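Local atomic coordinates of EreC (Klebsiella pneumoniae, PDB entry 6XCQ), a protein that probably hydrolyses the macrolide ring ester of erythromycin and related antibiotics, consistent with a role in macrolide resistance. Residues G154-P158 with R281-M285. The protein carries 1 engineered substitution. Numbering follows the deposited sequence.
Sequences GIDLP and RDSYM
Asp156 and Arg281 form a side-on salt bridge that ties the loop after edge strand 151-154 of the mixed sheet to helix 279-295. Arg281 NH2 gives the straighter bond, 2.9 Å to Asp156 OD2 at 156°; this oxygen lies in the guanidinium plane, yet is met from above the carboxylate plane. Arg281 NE reaches the syn lone pair of Asp156 OD1 at 3.0 Å, tilted from the guanidinium plane, the carboxylate and guanidinium planes standing 45° apart. Arginine suits the place because its long chain, with CG anti to the backbone N (chi1 176°) and extended on to NE, crosses to the loop and brings several N-H groups: NH2, which carries two, serves Glu98 as well as Asp156, while NH1 lies near Asp282 OD1, well out of the guanidinium plane, where only charge acts. Asp156, Arg281 and Asp282 thus form a salt-bridge network.

Met285 lays its flexible thioether beside the bridge, its CE over one guanidinium face, offset toward the rim. One branch of Leu157 sits on the ring of Tyr284, CD2 3.7 Å from the centroid and nearly on the ring normal, a CH-pi contact suited to a compact methyl and a broad aromatic face. Further out, Tyr257 of helix 244-267 touches both Leu157 and Tyr284, and Met326 packs against Ile155 and Met285. The buried Ile155 O finds no hydrogen-bond partner, but Met285 CA directs a C-H at it from 3.2 Å.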
ATOM      1  N   GLY A 154      -7.759   2.532  -3.884  1.00 14.97           N
ATOM      2  CA  GLY A 154      -6.377   2.955  -3.855  1.00 14.17           C
ATOM      3  C   GLY A 154      -6.205   3.806  -2.617  1.00 23.23           C
ATOM      4  O   GLY A 154      -6.859   4.846  -2.489  1.00 18.97           O
ATOM      5  N   ILE A 155      -5.387   3.367  -1.660  1.00 17.42           N
ATOM      6  CA  ILE A 155      -5.248   4.116  -0.421  1.00 19.56           C
ATOM      7  C   ILE A 155      -4.055   5.053  -0.455  1.00 23.82           C
ATOM      8  O   ILE A 155      -3.767   5.719   0.548  1.00 27.76           O
ATOM      9  CB  ILE A 155      -5.148   3.181   0.803  1.00 17.37           C
ATOM     10  CG1 ILE A 155      -3.853   2.383   0.754  1.00 20.41           C
ATOM     11  CG2 ILE A 155      -6.361   2.259   0.897  1.00 20.89           C
ATOM     12  CD1 ILE A 155      -3.574   1.590   2.012  1.00 25.08           C
ATOM     13  N   ASP A 156      -3.354   5.129  -1.577  1.00 14.60           N
ATOM     14  CA  ASP A 156      -2.052   5.773  -1.658  1.00 15.60           C
ATOM     15  C   ASP A 156      -2.132   7.031  -2.508  1.00 16.25           C
ATOM     16  O   ASP A 156      -3.146   7.318  -3.142  1.00 19.17           O
ATOM     17  CB  ASP A 156      -1.029   4.816  -2.278  1.00 13.69           C
ATOM     18  CG  ASP A 156       0.404   5.083  -1.831  1.00 28.33           C
ATOM     19  OD1 ASP A 156       0.689   6.134  -1.208  1.00 20.95           O
ATOM     20  OD2 ASP A 156       1.252   4.212  -2.121  1.00 25.84           O
ATOM     21  N   LEU A 157      -1.021   7.759  -2.540  1.00 19.47           N
ATOM     22  CA  LEU A 157      -0.730   8.672  -3.642  1.00 18.14           C
ATOM     23  C   LEU A 157      -0.629   7.871  -4.933  1.00 17.15           C
ATOM     24  O   LEU A 157      -0.491   6.641  -4.875  1.00 19.60           O
ATOM     25  CB  LEU A 157       0.580   9.407  -3.374  1.00 17.64           C
ATOM     26  CG  LEU A 157       0.640  10.054  -1.996  1.00 27.51           C
ATOM     27  CD1 LEU A 157       2.049  10.518  -1.698  1.00 21.27           C
ATOM     28  CD2 LEU A 157      -0.347  11.223  -1.943  1.00 20.11           C
ATOM     29  N   PRO A 158      -0.676   8.502  -6.111  1.00 16.83           N
ATOM     30  CA  PRO A 158      -0.266   7.777  -7.319  1.00 19.06           C
ATOM     31  C   PRO A 158       1.110   7.171  -7.090  1.00 24.43           C
ATOM     32  O   PRO A 158       2.051   7.882  -6.710  1.00 21.90           O
ATOM     33  CB  PRO A 158      -0.262   8.868  -8.407  1.00 19.32           C
ATOM     34  CG  PRO A 158      -0.176  10.142  -7.666  1.00 21.83           C
ATOM     35  CD  PRO A 158      -0.986   9.910  -6.418  1.00 24.76           C
ATOM     36  N   ARG A 281       3.990  10.271   3.629  1.00 15.89           N
ATOM     37  CA  ARG A 281       3.174   9.432   2.752  1.00 12.13           C
ATOM     38  C   ARG A 281       2.347   8.420   3.543  1.00 11.29           C
ATOM     39  O   ARG A 281       1.164   8.215   3.246  1.00 14.21           O
ATOM     40  CB  ARG A 281       4.050   8.709   1.730  1.00 18.49           C
ATOM     41  CG  ARG A 281       3.251   7.753   0.861  1.00 18.95           C
ATOM     42  CD  ARG A 281       4.105   6.924  -0.063  1.00 29.08           C
ATOM     43  NE  ARG A 281       3.472   5.630  -0.324  1.00 36.32           N
ATOM     44  CZ  ARG A 281       3.841   4.477   0.231  1.00 38.59           C
ATOM     45  NH1 ARG A 281       4.872   4.427   1.075  1.00 24.73           N
ATOM     46  NH2 ARG A 281       3.185   3.363  -0.082  1.00 26.16           N
ATOM     47  N   ASP A 282       2.942   7.765   4.549  1.00 11.84           N
ATOM     48  CA  ASP A 282       2.159   6.780   5.304  1.00 13.73           C
ATOM     49  C   ASP A 282       1.020   7.424   6.082  1.00 15.77           C
ATOM     50  O   ASP A 282       0.004   6.768   6.346  1.00 13.70           O
ATOM     51  CB  ASP A 282       3.005   5.984   6.293  1.00 12.55           C
ATOM     52  CG  ASP A 282       3.673   4.767   5.658  1.00 24.80           C
ATOM     53  OD1 ASP A 282       4.300   4.914   4.590  1.00 26.29           O
ATOM     54  OD2 ASP A 282       3.487   3.655   6.195  1.00 12.84           O
ATOM     55  N   SER A 283       1.166   8.678   6.497  1.00 15.89           N
ATOM     56  CA  SER A 283       0.041   9.284   7.203  1.00 15.10           C
ATOM     57  C   SER A 283      -1.079   9.651   6.233  1.00 13.75           C
ATOM     58  O   SER A 283      -2.249   9.608   6.606  1.00 14.80           O
ATOM     59  CB  SER A 283       0.488  10.512   8.005  1.00 18.98           C
ATOM     60  OG  SER A 283       0.808  11.615   7.176  1.00 20.50           O
ATOM     61  N   TYR A 284      -0.736   9.995   4.989  1.00 14.26           N
ATOM     62  CA  TYR A 284      -1.753  10.125   3.953  1.00 17.35           C
ATOM     63  C   TYR A 284      -2.563   8.844   3.808  1.00 19.08           C
ATOM     64  O   TYR A 284      -3.796   8.866   3.881  1.00 14.26           O
ATOM     65  CB  TYR A 284      -1.107  10.496   2.617  1.00 17.90           C
ATOM     66  CG  TYR A 284      -2.120  10.559   1.510  1.00 19.97           C
ATOM     67  CD1 TYR A 284      -2.895  11.698   1.329  1.00 18.05           C
ATOM     68  CD2 TYR A 284      -2.328   9.472   0.661  1.00 19.46           C
ATOM     69  CE1 TYR A 284      -3.839  11.771   0.326  1.00 28.49           C
ATOM     70  CE2 TYR A 284      -3.266   9.535  -0.350  1.00 22.13           C
ATOM     71  CZ  TYR A 284      -4.020  10.691  -0.511  1.00 31.25           C
ATOM     72  OH  TYR A 284      -4.963  10.778  -1.506  1.00 24.15           O
ATOM     73  N   MET A 285      -1.879   7.710   3.585  1.00 11.90           N
ATOM     74  CA  MET A 285      -2.567   6.424   3.469  1.00 15.11           C
ATOM     75  C   MET A 285      -3.480   6.145   4.664  1.00 15.39           C
ATOM     76  O   MET A 285      -4.623   5.707   4.489  1.00 16.89           O
ATOM     77  CB  MET A 285      -1.541   5.295   3.312  1.00 15.98           C
ATOM     78  CG  MET A 285      -0.882   5.320   1.943  1.00 19.43           C
ATOM     79  SD  MET A 285       0.023   3.813   1.603  1.00 35.77           S
ATOM     80  CE  MET A 285       1.358   4.102   2.713  1.00 14.32           C
TER